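Local coordinates for protein homoserine O-acetyltransferase (Pseudomonas veronii, PDB 5EFZ) that hydrolyses ethyl acetate and other short acetate esters to alcohol and acetate, a step in the bacterial breakdown of short-chain methyl ketones, at residues Thr133-Tyr138 / Pro165-Arg170; Ala172-Thr177 / Leu335-Thr340; Glu189-Ala194 / Trp271-Gly276; Gly284-Ala289 / Gln317-Asn322. All blocks are in the same frame, centred on the assembly; numbering follows the deposited sequence.

In the fold
The four contacts sample one alpha/beta-hydrolase fold from its probable catalytic centre to its rim. Interactions 1 and 2 are both buried and apolar, and they lie near the two ends of strand 170-174: the first brings the loop before the strand against helix 124-139, the second sets the turn after it against the loop that follows the inferred catalytic histidine. Interaction 3, also buried, joins two helices of the excursion between strands 170-174 and 296-300, and mixes hydrocarbon packing with a water bridge and a buried glutamine amide. Interaction 4 is a surface contact of one methionine and one water. Interactions 2 and 3 lie beside the probable active site; interactions 1 and 4 stand away from it.

Interaction 1 (Thr133-Tyr138 / Pro165-Arg170); sequences TLLTEY and PDFVKR
In the helical layer of the alpha/beta-hydrolase fold, Phe167, in the loop that leads from helix 152-163 into strand 170-174, meets Leu135 and Thr136 on helix 124-139. The backbones stay well apart, with the CA atoms of Thr136 and Phe167 separated by 10.5 Å, and the ring bridges the gap. Its CG stands roughly opposite the backbone N (chi1 -156°), which sends the far half of the ring to the helix. There Thr136 CG2 lies 3.7 Å from Phe167 CE2 and nearly as near to CZ, while Leu135 CD1 reaches Phe167 CE1 at 4.2 Å; both methyl groups come to the ring at a slant. Thr136 is divided by its chi1 of 55°: the methyl goes to the phenylalanine, and OG1 is bonded to the carbonyl of His132, one turn back in the helix. Outside the two segments, His132 meets the Phe167 ring edge-to-face and Trp160 also packs on it. On the loop itself, Lys169 NZ donates to Asp166 O at 3.1 Å. Since no hydrogen bond crosses between 133-138 and 165-170, the two segments meet by apolar packing, without direction from a polar bond, and the threonine takes part through its methyl.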
loop_
_atom_site.group_PDB
_atom_site.type_symbol
_atom_site.label_atom_id
_atom_site.label_comp_id
_atom_site.label_asym_id
_atom_site.label_seq_id
_atom_site.Cartn_x
_atom_site.Cartn_y
_atom_site.Cartn_z
ATOM N N THR A 133 -34.524 -5.371 10.670
ATOM C CA THR A 133 -35.472 -6.173 11.460
ATOM C C THR A 133 -35.370 -5.790 12.931
ATOM O O THR A 133 -36.375 -5.666 13.626
ATOM C CB THR A 133 -35.211 -7.696 11.296
ATOM O OG1 THR A 133 -35.556 -8.062 9.959
ATOM C CG2 THR A 133 -36.071 -8.509 12.287
ATOM N N LEU A 134 -34.137 -5.588 13.386
ATOM C CA LEU A 134 -33.886 -5.165 14.755
ATOM C C LEU A 134 -34.608 -3.852 15.054
ATOM O O LEU A 134 -35.323 -3.721 16.052
ATOM C CB LEU A 134 -32.377 -4.992 14.971
ATOM C CG LEU A 134 -31.991 -4.373 16.319
ATOM C CD1 LEU A 134 -32.183 -5.359 17.455
ATOM C CD2 LEU A 134 -30.541 -3.864 16.243
ATOM N N LEU A 135 -34.421 -2.876 14.178
ATOM C CA LEU A 135 -34.980 -1.542 14.443
ATOM C C LEU A 135 -36.499 -1.550 14.429
ATOM O O LEU A 135 -37.135 -0.997 15.323
ATOM C CB LEU A 135 -34.437 -0.536 13.421
ATOM C CG LEU A 135 -32.929 -0.241 13.576
ATOM C CD1 LEU A 135 -32.427 0.509 12.339
ATOM C CD2 LEU A 135 -32.641 0.585 14.834
ATOM N N THR A 136 -37.101 -2.172 13.425
ATOM C CA THR A 136 -38.570 -2.104 13.331
ATOM C C THR A 136 -39.265 -3.022 14.328
ATOM O O THR A 136 -40.234 -2.629 14.956
ATOM C CB THR A 136 -39.056 -2.458 11.924
ATOM O OG1 THR A 136 -38.545 -3.749 11.564
ATOM C CG2 THR A 136 -38.556 -1.405 10.915
ATOM N N GLU A 137 -38.768 -4.251 14.478
ATOM C CA GLU A 137 -39.464 -5.252 15.267
ATOM C C GLU A 137 -39.109 -5.214 16.747
ATOM O O GLU A 137 -39.944 -5.509 17.580
ATOM C CB GLU A 137 -39.189 -6.653 14.715
ATOM C CG GLU A 137 -39.625 -6.810 13.265
ATOM C CD GLU A 137 -41.049 -6.321 13.037
ATOM O OE1 GLU A 137 -41.984 -6.978 13.542
ATOM O OE2 GLU A 137 -41.235 -5.279 12.363
ATOM N N TYR A 138 -37.889 -4.844 17.088
ATOM C CA TYR A 138 -37.496 -4.806 18.501
ATOM C C TYR A 138 -37.645 -3.414 19.084
ATOM O O TYR A 138 -38.225 -3.253 20.147
ATOM C CB TYR A 138 -36.053 -5.321 18.689
ATOM C CG TYR A 138 -35.603 -5.280 20.143
ATOM C CD1 TYR A 138 -35.942 -6.302 21.036
ATOM C CD2 TYR A 138 -34.874 -4.202 20.633
ATOM C CE1 TYR A 138 -35.547 -6.254 22.372
ATOM C CE2 TYR A 138 -34.477 -4.144 21.958
ATOM C CZ TYR A 138 -34.813 -5.170 22.822
ATOM O OH TYR A 138 -34.405 -5.099 24.135
ATOM N N PRO A 165 -34.646 3.404 0.978
ATOM C CA PRO A 165 -34.304 4.825 0.794
ATOM C C PRO A 165 -35.133 5.814 1.609
ATOM O O PRO A 165 -34.586 6.823 2.047
ATOM C CB PRO A 165 -34.505 5.048 -0.708
ATOM C CG PRO A 165 -35.211 3.857 -1.217
ATOM C CD PRO A 165 -34.988 2.731 -0.283
ATOM N N ASP A 166 -36.410 5.541 1.833
ATOM C CA ASP A 166 -37.208 6.417 2.697
ATOM C C ASP A 166 -36.869 6.322 4.199
ATOM O O ASP A 166 -37.078 7.261 4.975
ATOM C CB ASP A 166 -38.697 6.097 2.509
ATOM C CG ASP A 166 -39.246 6.642 1.198
ATOM O OD1 ASP A 166 -39.000 7.830 0.881
ATOM O OD2 ASP A 166 -39.906 5.877 0.474
ATOM N N PHE A 167 -36.350 5.180 4.606
ATOM C CA PHE A 167 -36.063 4.920 6.004
ATOM C C PHE A 167 -34.890 5.793 6.491
ATOM O O PHE A 167 -34.837 6.187 7.657
ATOM C CB PHE A 167 -35.731 3.425 6.162
ATOM C CG PHE A 167 -35.964 2.859 7.546
ATOM C CD1 PHE A 167 -34.990 2.973 8.539
ATOM C CD2 PHE A 167 -37.130 2.161 7.829
ATOM C CE1 PHE A 167 -35.192 2.388 9.823
ATOM C CE2 PHE A 167 -37.349 1.590 9.094
ATOM C CZ PHE A 167 -36.374 1.705 10.090
ATOM N N VAL A 168 -33.942 6.074 5.593
ATOM C CA VAL A 168 -32.704 6.744 5.969
ATOM C C VAL A 168 -32.827 8.232 5.629
ATOM O O VAL A 168 -32.849 8.605 4.452
ATOM C CB VAL A 168 -31.483 6.087 5.249
ATOM C CG1 VAL A 168 -30.152 6.753 5.651
ATOM C CG2 VAL A 168 -31.459 4.556 5.533
ATOM N N LYS A 169 -32.943 9.078 6.652
ATOM C CA LYS A 169 -33.140 10.512 6.374
ATOM C C LYS A 169 -31.820 11.205 6.015
ATOM O O LYS A 169 -31.830 12.190 5.253
ATOM C CB LYS A 169 -33.800 11.218 7.566
ATOM C CG LYS A 169 -35.166 10.629 7.968
ATOM C CD LYS A 169 -36.081 10.537 6.736
ATOM C CE LYS A 169 -37.464 10.025 7.107
ATOM N NZ LYS A 169 -38.390 9.895 5.932
ATOM N N ARG A 170 -30.720 10.716 6.587
ATOM C CA ARG A 170 -29.383 11.307 6.386
ATOM C C ARG A 170 -28.393 10.179 6.423
ATOM O O ARG A 170 -28.597 9.248 7.179
ATOM C CB ARG A 170 -29.030 12.318 7.481
ATOM C CG ARG A 170 -30.012 13.481 7.599
ATOM C CD ARG A 170 -29.652 14.329 8.817
ATOM N NE ARG A 170 -30.654 15.379 9.022
ATOM C CZ ARG A 170 -31.808 15.201 9.660
ATOM N NH1 ARG A 170 -32.130 14.004 10.156
ATOM N NH2 ARG A 170 -32.655 16.221 9.777
#

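Interaction 2 (Ala172-Thr177 / Leu335-Thr340); sequences AAIAGT and LGLFGT
Leu337 meets Ile174 and Ala175 beside the inferred catalytic centre of the alpha/beta hydrolase, where strand 170-174 ends and the loop that follows His334, the inferred catalytic histidine, passes by. The contact across the segments is wholly apolar. The two branches of Leu337 are shared out: CD2 approaches Ile174 CG2 at 3.8 Å, and CD1 lies 4.2 Å from Ala175 CB. With Ile174 CG2 opposite the backbone N, its methyl is presented to the leucine, and the two side chains run antiparallel alongside one another. Ala175 takes left-handed backbone angles (phi 50°, psi 53°) as the chain leaves the strand, and still directs its CB at the loop. The neighbours give this packing its place: Leu337 also lies about 4 Å, side chain to side chain, from the inferred nucleophile Ser151, and Ala175 equally near the inferred triad member Asp305. Backbone hydrogen bonds shape the second segment, with Phe338 N bonded to Leu335 O at 2.9 Å and Gly339 N to Gly336 O at 3.1 Å. One aliphatic-aromatic contact completes that turn: Leu335 CD2 sits 3.7 Å above the plane of the Phe338 ring, displaced toward its rim.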
loop_
_atom_site.group_PDB
_atom_site.type_symbol
_atom_site.label_atom_id
_atom_site.label_comp_id
_atom_site.label_asym_id
_atom_site.label_seq_id
_atom_site.Cartn_x
_atom_site.Cartn_y
_atom_site.Cartn_z
ATOM N N ALA A 172 -24.036 9.386 6.390
ATOM C CA ALA A 172 -22.661 9.852 6.392
ATOM C C ALA A 172 -21.747 8.654 6.192
ATOM O O ALA A 172 -21.611 7.769 7.073
ATOM C CB ALA A 172 -22.322 10.608 7.694
ATOM N N ALA A 173 -21.108 8.631 5.026
ATOM C CA ALA A 173 -20.228 7.518 4.646
ATOM C C ALA A 173 -18.793 7.946 4.774
ATOM O O ALA A 173 -18.281 8.685 3.918
ATOM C CB ALA A 173 -20.516 7.049 3.233
ATOM N N ILE A 174 -18.157 7.530 5.869
ATOM C CA ILE A 174 -16.778 7.928 6.152
ATOM C C ILE A 174 -15.792 6.860 5.683
ATOM O O ILE A 174 -15.917 5.693 6.070
ATOM C CB ILE A 174 -16.561 8.158 7.637
ATOM C CG1 ILE A 174 -17.619 9.139 8.216
ATOM C CG2 ILE A 174 -15.153 8.685 7.877
ATOM C CD1 ILE A 174 -17.736 9.035 9.737
ATOM N N ALA A 175 -14.840 7.262 4.833
ATOM C CA ALA A 175 -13.752 6.399 4.426
ATOM C C ALA A 175 -14.236 5.015 3.940
ATOM O O ALA A 175 -13.740 3.970 4.373
ATOM C CB ALA A 175 -12.757 6.264 5.588
ATOM N N GLY A 176 -15.165 5.009 2.997
ATOM C CA GLY A 176 -15.593 3.748 2.412
ATOM C C GLY A 176 -16.385 3.985 1.137
ATOM O O GLY A 176 -16.802 5.120 0.844
ATOM N N THR A 177 -16.597 2.923 0.358
ATOM C CA THR A 177 -17.301 3.068 -0.924
ATOM C C THR A 177 -18.565 2.223 -0.982
ATOM O O THR A 177 -18.784 1.301 -0.162
ATOM C CB THR A 177 -16.403 2.657 -2.106
ATOM O OG1 THR A 177 -15.893 1.351 -1.841
ATOM C CG2 THR A 177 -15.209 3.614 -2.275
ATOM N N LEU A 335 -6.620 4.543 9.072
ATOM C CA LEU A 335 -6.777 4.199 10.489
ATOM C C LEU A 335 -6.853 5.435 11.384
ATOM O O LEU A 335 -6.925 5.309 12.613
ATOM C CB LEU A 335 -5.651 3.268 10.954
ATOM C CG LEU A 335 -5.782 1.878 10.326
ATOM C CD1 LEU A 335 -4.590 0.982 10.704
ATOM C CD2 LEU A 335 -7.130 1.234 10.717
ATOM N N GLY A 336 -6.917 6.622 10.778
ATOM C CA GLY A 336 -7.420 7.801 11.481
ATOM C C GLY A 336 -8.833 7.527 12.000
ATOM O O GLY A 336 -9.307 8.221 12.889
ATOM N N LEU A 337 -9.499 6.485 11.493
ATOM C CA LEU A 337 -10.797 6.095 12.052
ATOM C C LEU A 337 -10.675 5.689 13.520
ATOM O O LEU A 337 -11.651 5.750 14.261
ATOM C CB LEU A 337 -11.421 4.939 11.259
ATOM C CG LEU A 337 -11.970 5.270 9.866
ATOM C CD1 LEU A 337 -12.296 3.969 9.122
ATOM C CD2 LEU A 337 -13.212 6.175 9.969
ATOM N N PHE A 338 -9.480 5.254 13.927
ATOM C CA PHE A 338 -9.243 4.794 15.287
ATOM C C PHE A 338 -9.158 5.959 16.297
ATOM O O PHE A 338 -8.963 5.742 17.497
ATOM C CB PHE A 338 -7.960 3.970 15.342
ATOM C CG PHE A 338 -8.130 2.552 14.838
ATOM C CD1 PHE A 338 -9.332 2.138 14.243
ATOM C CD2 PHE A 338 -7.099 1.628 14.980
ATOM C CE1 PHE A 338 -9.502 0.820 13.781
ATOM C CE2 PHE A 338 -7.266 0.300 14.553
ATOM C CZ PHE A 338 -8.456 -0.101 13.951
ATOM N N GLY A 339 -9.323 7.176 15.823
ATOM C CA GLY A 339 -9.329 8.317 16.727
ATOM C C GLY A 339 -7.962 8.847 17.138
ATOM O O GLY A 339 -7.839 9.512 18.162
ATOM N N THR A 340 -6.935 8.570 16.340
ATOM C CA THR A 340 -5.594 9.067 16.601
ATOM C C THR A 340 -5.399 10.567 16.334
ATOM O O THR A 340 -4.478 11.194 16.877
ATOM C CB THR A 340 -4.566 8.303 15.722
ATOM O OG1 THR A 340 -5.053 8.271 14.371
ATOM C CG2 THR A 340 -4.440 6.856 16.228
#

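Interaction 3 (Glu189-Ala194 / Trp271-Gly276); sequences EILIEA and WKWQRG
Helices 182-196 and 263-274 run close enough for the CA atoms of Glu189 and Gln274 to come within 8.0 Å, with Ile192 and Trp271 the next close pair of CA atoms. Both belong to the largely helical excursion between strands 170-174 and 296-300, where alpha/beta hydrolases commonly carry their cap. On one flank Leu191 CD1 touches the six-membered ring of Trp273, 3.7 Å from CZ3, the two side chains crossing at about a right angle. The indole, whose NE1 is hydrogen-bonded to Asp184, lies about 5 Å from the side chain of the inferred nucleophile Ser151, so this packing backs a residue next to the probable active site. On the other flank Gln274 reaches out as an extended chain (chi2 -176°). Its amide meets Ile192 CD1 through OE1 at 3.6 Å. NE2 comes to 3.4 Å from Glu189 N, but both are donors; it is bonded instead to Phe185 O and to a water. That water donates to Glu189 OE2 at 2.9 Å, while OE1 of the same carboxylate pairs with Lys221 of the second subunit. Arg275 NH1 bonds to Gln274 OE1 at 2.9 Å from above the carbonyl plane, 41° out of it. A leucine in place of Gln274 would probably leave the carbonyl of Phe185 and the bridging water without their donor and the guanidinium of Arg275 less firmly fixed. Trp271 NE1 lies over the centre of that guanidinium group, whose NH1 also meets a lone pair of Trp271 O at 3.1 Å.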
loop_
_atom_site.group_PDB
_atom_site.type_symbol
_atom_site.label_atom_id
_atom_site.label_comp_id
_atom_site.label_asym_id
_atom_site.label_seq_id
_atom_site.Cartn_x
_atom_site.Cartn_y
_atom_site.Cartn_z
ATOM N N GLU A 189 -7.587 -9.622 -0.168
ATOM C CA GLU A 189 -7.101 -10.975 -0.489
ATOM C C GLU A 189 -5.725 -11.224 0.128
ATOM O O GLU A 189 -5.452 -12.299 0.690
ATOM C CB GLU A 189 -7.039 -11.199 -1.995
ATOM C CG GLU A 189 -6.413 -12.553 -2.364
ATOM C CD GLU A 189 -6.664 -12.932 -3.811
ATOM O OE1 GLU A 189 -5.690 -13.079 -4.595
ATOM O OE2 GLU A 189 -7.842 -13.110 -4.152
ATOM N N ILE A 190 -4.847 -10.246 0.013
ATOM C CA ILE A 190 -3.501 -10.386 0.571
ATOM C C ILE A 190 -3.573 -10.462 2.084
ATOM O O ILE A 190 -2.838 -11.225 2.706
ATOM C CB ILE A 190 -2.597 -9.203 0.109
ATOM C CG1 ILE A 190 -2.335 -9.394 -1.411
ATOM C CG2 ILE A 190 -1.270 -9.146 0.951
ATOM C CD1 ILE A 190 -1.673 -8.159 -2.114
ATOM N N LEU A 191 -4.466 -9.670 2.680
ATOM C CA LEU A 191 -4.692 -9.741 4.146
ATOM C C LEU A 191 -5.185 -11.108 4.583
ATOM O O LEU A 191 -4.808 -11.613 5.653
ATOM C CB LEU A 191 -5.704 -8.704 4.596
ATOM C CG LEU A 191 -5.279 -7.244 4.690
ATOM C CD1 LEU A 191 -6.549 -6.406 5.003
ATOM C CD2 LEU A 191 -4.192 -7.054 5.781
ATOM N N ILE A 192 -6.107 -11.658 3.803
ATOM C CA ILE A 192 -6.634 -13.003 4.089
ATOM C C ILE A 192 -5.513 -14.039 4.005
ATOM O O ILE A 192 -5.379 -14.917 4.878
ATOM C CB ILE A 192 -7.768 -13.378 3.113
ATOM C CG1 ILE A 192 -9.037 -12.547 3.446
ATOM C CG2 ILE A 192 -8.074 -14.895 3.161
ATOM C CD1 ILE A 192 -10.137 -12.565 2.322
ATOM N N GLU A 193 -4.700 -13.947 2.962
ATOM C CA GLU A 193 -3.663 -14.969 2.782
ATOM C C GLU A 193 -2.601 -14.890 3.879
ATOM O O GLU A 193 -1.965 -15.895 4.198
ATOM C CB GLU A 193 -3.051 -14.857 1.386
ATOM C CG GLU A 193 -4.063 -15.342 0.336
ATOM C CD GLU A 193 -3.649 -15.128 -1.102
ATOM O OE1 GLU A 193 -2.662 -14.393 -1.357
ATOM O OE2 GLU A 193 -4.346 -15.701 -1.986
ATOM N N ALA A 194 -2.400 -13.712 4.453
ATOM C CA ALA A 194 -1.446 -13.594 5.560
ATOM C C ALA A 194 -1.840 -14.556 6.692
ATOM O O ALA A 194 -1.000 -15.178 7.350
ATOM C CB ALA A 194 -1.412 -12.167 6.071
ATOM N N TRP A 271 -14.207 -11.376 3.912
ATOM C CA TRP A 271 -14.964 -11.860 2.741
ATOM C C TRP A 271 -16.095 -10.876 2.438
ATOM O O TRP A 271 -16.401 -10.555 1.283
ATOM C CB TRP A 271 -15.549 -13.268 3.012
ATOM C CG TRP A 271 -16.197 -13.946 1.809
ATOM C CD1 TRP A 271 -15.614 -14.876 0.965
ATOM C CD2 TRP A 271 -17.544 -13.789 1.362
ATOM N NE1 TRP A 271 -16.527 -15.281 0.015
ATOM C CE2 TRP A 271 -17.717 -14.627 0.240
ATOM C CE3 TRP A 271 -18.629 -13.015 1.807
ATOM C CZ2 TRP A 271 -18.919 -14.699 -0.458
ATOM C CZ3 TRP A 271 -19.831 -13.076 1.104
ATOM C CH2 TRP A 271 -19.969 -13.922 -0.007
ATOM N N LYS A 272 -16.720 -10.418 3.511
ATOM C CA LYS A 272 -17.867 -9.524 3.414
ATOM C C LYS A 272 -17.416 -8.183 2.805
ATOM O O LYS A 272 -18.041 -7.642 1.888
ATOM C CB LYS A 272 -18.475 -9.305 4.798
ATOM C CG LYS A 272 -19.731 -8.430 4.795
ATOM C CD LYS A 272 -20.141 -8.042 6.233
ATOM C CE LYS A 272 -20.254 -9.242 7.183
ATOM N NZ LYS A 272 -20.810 -8.701 8.489
ATOM N N TRP A 273 -16.352 -7.646 3.391
ATOM C CA TRP A 273 -15.752 -6.385 2.953
ATOM C C TRP A 273 -15.423 -6.441 1.458
ATOM O O TRP A 273 -15.729 -5.508 0.704
ATOM C CB TRP A 273 -14.500 -6.130 3.820
ATOM C CG TRP A 273 -13.509 -5.051 3.412
ATOM C CD1 TRP A 273 -13.669 -4.016 2.515
ATOM C CD2 TRP A 273 -12.169 -4.948 3.916
ATOM N NE1 TRP A 273 -12.477 -3.279 2.438
ATOM C CE2 TRP A 273 -11.557 -3.836 3.295
ATOM C CE3 TRP A 273 -11.429 -5.707 4.828
ATOM C CZ2 TRP A 273 -10.223 -3.461 3.567
ATOM C CZ3 TRP A 273 -10.100 -5.338 5.092
ATOM C CH2 TRP A 273 -9.523 -4.224 4.465
ATOM N N GLN A 274 -14.795 -7.532 1.019
ATOM C CA GLN A 274 -14.434 -7.671 -0.397
ATOM C C GLN A 274 -15.598 -7.495 -1.371
ATOM O O GLN A 274 -15.409 -7.111 -2.526
ATOM C CB GLN A 274 -13.843 -9.066 -0.645
ATOM C CG GLN A 274 -12.411 -9.214 -0.177
ATOM C CD GLN A 274 -11.847 -10.579 -0.529
ATOM O OE1 GLN A 274 -12.488 -11.610 -0.271
ATOM N NE2 GLN A 274 -10.649 -10.604 -1.143
ATOM N N ARG A 275 -16.791 -7.842 -0.913
ATOM C CA ARG A 275 -17.943 -7.963 -1.822
ATOM C C ARG A 275 -19.018 -6.906 -1.640
ATOM O O ARG A 275 -20.058 -6.980 -2.295
ATOM C CB ARG A 275 -18.543 -9.357 -1.665
ATOM C CG ARG A 275 -17.710 -10.413 -2.419
ATOM C CD ARG A 275 -17.873 -11.800 -1.859
ATOM N NE ARG A 275 -16.918 -12.707 -2.518
ATOM C CZ ARG A 275 -15.652 -12.859 -2.124
ATOM N NH1 ARG A 275 -15.183 -12.194 -1.069
ATOM N NH2 ARG A 275 -14.846 -13.665 -2.798
ATOM N N GLY A 276 -18.754 -5.910 -0.793
ATOM C CA GLY A 276 -19.713 -4.803 -0.624
ATOM C C GLY A 276 -20.047 -4.202 -1.995
ATOM O O GLY A 276 -19.153 -3.792 -2.725
HETATM O O HOH W 1 -9.666 -13.495 -1.892
#

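Interaction 4 (Gly284-Ala289 / Gln317-Asn322); sequences GDLAKA and QKMIPN. With EDO (1,2-ethanediol), chain H.
Met319 lays its side chain against Leu286 and Ala287 at the start of helix 286-290. From CB the chain sets out toward the helix, CG standing opposite the carbonyl carbon (chi1 -68°), and runs on extended (chi2 178°). CG comes to 4.5 Å from Ala287 CB. SD makes the nearest approach, 3.8 Å from Ala287 CA, and it is also in loose contact with Leu286 CG at 4.5 Å. The terminal CE goes on past the alanine methyl, 4.2 Å from Ala287 CB. The thioether thus lies along an exposed stretch of helix, where alanine lets it come close to the backbone. A water beside this packing spans the two main chains, donating to Ala287 O at 2.7 Å and to Met319 O at 2.6 Å; it is the polar link between the segments. Each segment is also shaped from within. Asp285 OD1 accepts from Lys288 N at 3.2 Å, the N-H coming from 70° out of the carboxylate plane, and Gln317 to Ile320 form a type I turn. Lys318 NZ donates to O1 of a 1,2-ethanediol, probably from the crystallisation liquor, at 2.8 Å. The contact sets the helix that precedes strand 296-300, with its aspartate N-cap, against the loop by which the beta-alpha-beta crossover 296-300, 310-317, 324-325 enters its second strand, at the edge of the sheet.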
loop_
_atom_site.group_PDB
_atom_site.type_symbol
_atom_site.label_atom_id
_atom_site.label_comp_id
_atom_site.label_asym_id
_atom_site.label_seq_id
_atom_site.Cartn_x
_atom_site.Cartn_y
_atom_site.Cartn_z
ATOM N N GLY A 284 -26.081 -4.527 -11.398
ATOM C CA GLY A 284 -24.699 -4.130 -11.632
ATOM C C GLY A 284 -24.541 -2.685 -12.067
ATOM O O GLY A 284 -23.429 -2.210 -12.329
ATOM N N ASP A 285 -25.669 -1.991 -12.162
ATOM C CA ASP A 285 -25.709 -0.600 -12.587
ATOM C C ASP A 285 -25.573 0.296 -11.365
ATOM O O ASP A 285 -26.556 0.568 -10.675
ATOM C CB ASP A 285 -27.020 -0.311 -13.338
ATOM C CG ASP A 285 -27.061 1.081 -13.945
ATOM O OD1 ASP A 285 -26.266 1.958 -13.549
ATOM O OD2 ASP A 285 -27.932 1.316 -14.798
ATOM N N LEU A 286 -24.353 0.751 -11.089
ATOM C CA LEU A 286 -24.112 1.533 -9.877
ATOM C C LEU A 286 -24.819 2.888 -9.885
ATOM O O LEU A 286 -25.330 3.330 -8.849
ATOM C CB LEU A 286 -22.603 1.749 -9.674
ATOM C CG LEU A 286 -22.193 2.495 -8.395
ATOM C CD1 LEU A 286 -22.777 1.822 -7.142
ATOM C CD2 LEU A 286 -20.651 2.522 -8.272
ATOM N N ALA A 287 -24.822 3.565 -11.032
ATOM C CA ALA A 287 -25.497 4.864 -11.139
ATOM C C ALA A 287 -26.992 4.740 -10.794
ATOM O O ALA A 287 -27.574 5.620 -10.142
ATOM C CB ALA A 287 -25.327 5.443 -12.538
ATOM N N LYS A 288 -27.605 3.647 -11.230
ATOM C CA LYS A 288 -29.021 3.402 -10.941
ATOM C C LYS A 288 -29.257 3.152 -9.456
ATOM O O LYS A 288 -30.216 3.664 -8.882
ATOM C CB LYS A 288 -29.538 2.209 -11.740
ATOM C CG LYS A 288 -31.022 2.042 -11.627
ATOM C CD LYS A 288 -31.528 0.887 -12.461
ATOM C CE LYS A 288 -33.017 0.671 -12.228
ATOM N NZ LYS A 288 -33.537 -0.529 -12.970
ATOM N N ALA A 289 -28.383 2.360 -8.842
ATOM C CA ALA A 289 -28.447 2.088 -7.405
ATOM C C ALA A 289 -28.260 3.346 -6.568
ATOM O O ALA A 289 -29.030 3.596 -5.639
ATOM C CB ALA A 289 -27.377 1.049 -7.002
ATOM N N GLN A 317 -19.760 9.904 -5.279
ATOM C CA GLN A 317 -20.535 11.059 -4.809
ATOM C C GLN A 317 -21.236 11.770 -5.969
ATOM O O GLN A 317 -22.378 12.235 -5.842
ATOM C CB GLN A 317 -19.651 12.047 -4.044
ATOM C CG GLN A 317 -20.460 13.212 -3.431
ATOM C CD GLN A 317 -20.549 14.416 -4.374
ATOM O OE1 GLN A 317 -19.629 14.656 -5.166
ATOM N NE2 GLN A 317 -21.645 15.197 -4.269
ATOM N N LYS A 318 -20.570 11.810 -7.115
ATOM C CA LYS A 318 -21.134 12.450 -8.296
ATOM C C LYS A 318 -22.413 11.795 -8.757
ATOM O O LYS A 318 -23.184 12.413 -9.479
ATOM C CB LYS A 318 -20.108 12.448 -9.431
ATOM C CG LYS A 318 -18.922 13.375 -9.166
ATOM C CD LYS A 318 -17.987 13.398 -10.368
ATOM C CE LYS A 318 -16.741 14.229 -10.114
ATOM N NZ LYS A 318 -15.750 13.952 -11.210
ATOM N N MET A 319 -22.642 10.546 -8.342
ATOM C CA MET A 319 -23.829 9.781 -8.741
ATOM C C MET A 319 -24.965 9.791 -7.700
ATOM O O MET A 319 -26.033 9.204 -7.921
ATOM C CB MET A 319 -23.441 8.319 -9.042
ATOM C CG MET A 319 -22.578 8.155 -10.295
ATOM S SD MET A 319 -22.135 6.417 -10.532
ATOM C CE MET A 319 -21.256 6.503 -12.090
ATOM N N ILE A 320 -24.726 10.440 -6.564
ATOM C CA ILE A 320 -25.714 10.469 -5.476
ATOM C C ILE A 320 -26.440 11.827 -5.444
ATOM O O ILE A 320 -25.837 12.862 -5.159
ATOM C CB ILE A 320 -25.062 10.222 -4.102
ATOM C CG1 ILE A 320 -24.269 8.908 -4.114
ATOM C CG2 ILE A 320 -26.131 10.184 -3.016
ATOM C CD1 ILE A 320 -23.423 8.686 -2.842
ATOM N N PRO A 321 -27.744 11.828 -5.728
ATOM C CA PRO A 321 -28.411 13.140 -5.809
ATOM C C PRO A 321 -28.517 13.781 -4.432
ATOM O O PRO A 321 -28.569 13.000 -3.493
ATOM C CB PRO A 321 -29.791 12.799 -6.364
ATOM C CG PRO A 321 -30.010 11.361 -6.007
ATOM C CD PRO A 321 -28.658 10.699 -5.979
ATOM N N ASN A 322 -28.477 15.112 -4.311
ATOM C CA ASN A 322 -28.675 15.775 -3.008
ATOM C C ASN A 322 -27.392 15.793 -2.148
ATOM O O ASN A 322 -27.302 16.523 -1.166
ATOM C CB ASN A 322 -29.835 15.082 -2.245
ATOM C CG ASN A 322 -30.382 15.890 -1.089
ATOM O OD1 ASN A 322 -30.041 17.061 -0.901
ATOM N ND2 ASN A 322 -31.235 15.248 -0.286
HETATM C C1 EDO H . -13.439 11.122 -10.031
HETATM O O1 EDO H . -14.676 11.448 -10.690
HETATM C C2 EDO H . -12.354 12.109 -10.453
HETATM O O2 EDO H . -11.296 12.090 -9.476
HETATM O O HOH W 2 -26.982 8.294 -10.210
#